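Local coordinates for protein cellobiose 2-epimerase (Spirochaeta thermophila DSM 6192, PDB 5ZIG) that probably catalyses the reversible epimerization of cellobiose to 4-O-beta-D-glucopyranosyl-D-mannose, at residues T193-H196 against I197-A200. Numbering follows the deposited sequence.
Sequences THLH and ILEA
His-196 and Glu-199 join side chains one turn apart on a buried part of helix 191-208, in the (alpha/alpha)6 barrel of the N-acylglucosamine 2-epimerase family. The CB of His-196 lies 3.5 Å from Ile-197 N. From there CG is set anti to the carbonyl carbon (chi1 -73°), and the imidazole runs alongside the Glu-199 side chain, both pointing the same way. CG merely passes OE1 of Glu-199; ND1 is the atom that bonds, donating its N-H to Glu-199 OE1 over 2.7 Å in a nearly straight line (169°). The acceptor lies close to the ring plane, at the imidazole edge, yet ND1 comes to OE1 from above the carboxylate plane, 51° out of it; ring and carboxylate are steeply turned against each other. Beyond ND1, CE1 stays 3.6 Å from Glu-199 OE1. The ring itself stacks on Phe-124 and meets Tyr-120 edge-to-face, which probably helps the carboxylate to fix its rotation.

Glu-199 reaches the ring with an extended chain, and its other oxygen, OE2, is taken by a salt bridge to Arg-388 and a hydrogen bond to Tyr-384.

Elsewhere on this turn, Ile-197 CD1 packs 3.5 Å from Thr-193 CG2, while Leu-195 and Leu-198 both touch helix 251-269. The i to i+4 helix bonds run from the pair Ile-197 N to Thr-193 O through to the pair Ala-200 N to His-196 O, the last at 3.0 Å. That same carbonyl oxygen of His-196 accepts a second bond from a water, which also donates to Glu-199 OE1 at 2.9 Å.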
loop_
_atom_site.group_PDB
_atom_site.type_symbol
_atom_site.label_atom_id
_atom_site.label_comp_id
_atom_site.label_asym_id
_atom_site.label_seq_id
_atom_site.Cartn_x
_atom_site.Cartn_y
_atom_site.Cartn_z
ATOM N N THR A 193 -4.287 -4.294 -8.582
ATOM C CA THR A 193 -3.889 -3.136 -9.372
ATOM C C THR A 193 -4.934 -2.028 -9.307
ATOM O O THR A 193 -4.591 -0.838 -9.244
ATOM C CB THR A 193 -3.638 -3.567 -10.818
ATOM O OG1 THR A 193 -2.437 -4.354 -10.865
ATOM C CG2 THR A 193 -3.480 -2.362 -11.701
ATOM N N HIS A 194 -6.212 -2.388 -9.302
ATOM C CA HIS A 194 -7.237 -1.352 -9.228
ATOM C C HIS A 194 -7.175 -0.606 -7.902
ATOM O O HIS A 194 -7.331 0.622 -7.872
ATOM C CB HIS A 194 -8.617 -1.957 -9.470
ATOM C CG HIS A 194 -8.911 -2.154 -10.923
ATOM N ND1 HIS A 194 -8.479 -3.261 -11.619
ATOM C CD2 HIS A 194 -9.519 -1.354 -11.829
ATOM C CE1 HIS A 194 -8.854 -3.157 -12.880
ATOM N NE2 HIS A 194 -9.483 -2.008 -13.037
ATOM N N LEU A 195 -6.895 -1.325 -6.805
ATOM C CA LEU A 195 -6.852 -0.676 -5.497
ATOM C C LEU A 195 -5.704 0.312 -5.429
ATOM O O LEU A 195 -5.829 1.398 -4.855
ATOM C CB LEU A 195 -6.720 -1.720 -4.382
ATOM C CG LEU A 195 -6.594 -1.182 -2.945
ATOM C CD1 LEU A 195 -7.916 -0.573 -2.564
ATOM C CD2 LEU A 195 -6.236 -2.259 -1.922
ATOM N N HIS A 196 -4.554 -0.029 -5.992
ATOM C CA HIS A 196 -3.449 0.900 -5.817
ATOM C C HIS A 196 -3.498 2.050 -6.805
ATOM O O HIS A 196 -2.878 3.093 -6.560
ATOM C CB HIS A 196 -2.130 0.126 -5.842
ATOM C CG HIS A 196 -1.923 -0.660 -4.584
ATOM N ND1 HIS A 196 -1.406 -0.093 -3.436
ATOM C CD2 HIS A 196 -2.225 -1.943 -4.267
ATOM C CE1 HIS A 196 -1.359 -1.006 -2.482
ATOM N NE2 HIS A 196 -1.862 -2.132 -2.956
ATOM N N ILE A 197 -4.272 1.917 -7.875
ATOM C CA ILE A 197 -4.514 3.086 -8.709
ATOM C C ILE A 197 -5.403 4.072 -7.968
ATOM O O ILE A 197 -5.137 5.282 -7.934
ATOM C CB ILE A 197 -5.122 2.680 -10.059
ATOM C CG1 ILE A 197 -4.056 2.022 -10.933
ATOM C CG2 ILE A 197 -5.667 3.921 -10.760
ATOM C CD1 ILE A 197 -4.617 0.973 -11.889
ATOM N N LEU A 198 -6.468 3.570 -7.349
ATOM C CA LEU A 198 -7.260 4.411 -6.463
ATOM C C LEU A 198 -6.362 5.094 -5.438
ATOM O O LEU A 198 -6.440 6.313 -5.231
ATOM C CB LEU A 198 -8.337 3.563 -5.787
ATOM C CG LEU A 198 -9.151 4.274 -4.715
ATOM C CD1 LEU A 198 -10.144 5.252 -5.328
ATOM C CD2 LEU A 198 -9.860 3.266 -3.807
ATOM N N GLU A 199 -5.451 4.321 -4.833
ATOM C CA GLU A 199 -4.598 4.851 -3.773
ATOM C C GLU A 199 -3.766 6.019 -4.273
ATOM O O GLU A 199 -3.707 7.084 -3.632
ATOM C CB GLU A 199 -3.710 3.729 -3.226
ATOM C CG GLU A 199 -2.526 4.170 -2.387
ATOM C CD GLU A 199 -1.571 3.016 -2.108
ATOM O OE1 GLU A 199 -0.915 2.513 -3.050
ATOM O OE2 GLU A 199 -1.499 2.584 -0.947
ATOM N N ALA A 200 -3.134 5.842 -5.436
ATOM C CA ALA A 200 -2.380 6.915 -6.072
ATOM C C ALA A 200 -3.252 8.135 -6.323
ATOM O O ALA A 200 -2.824 9.270 -6.093
ATOM C CB ALA A 200 -1.786 6.417 -7.401
HETATM O O HOH W 1 -0.218 3.572 -5.631
#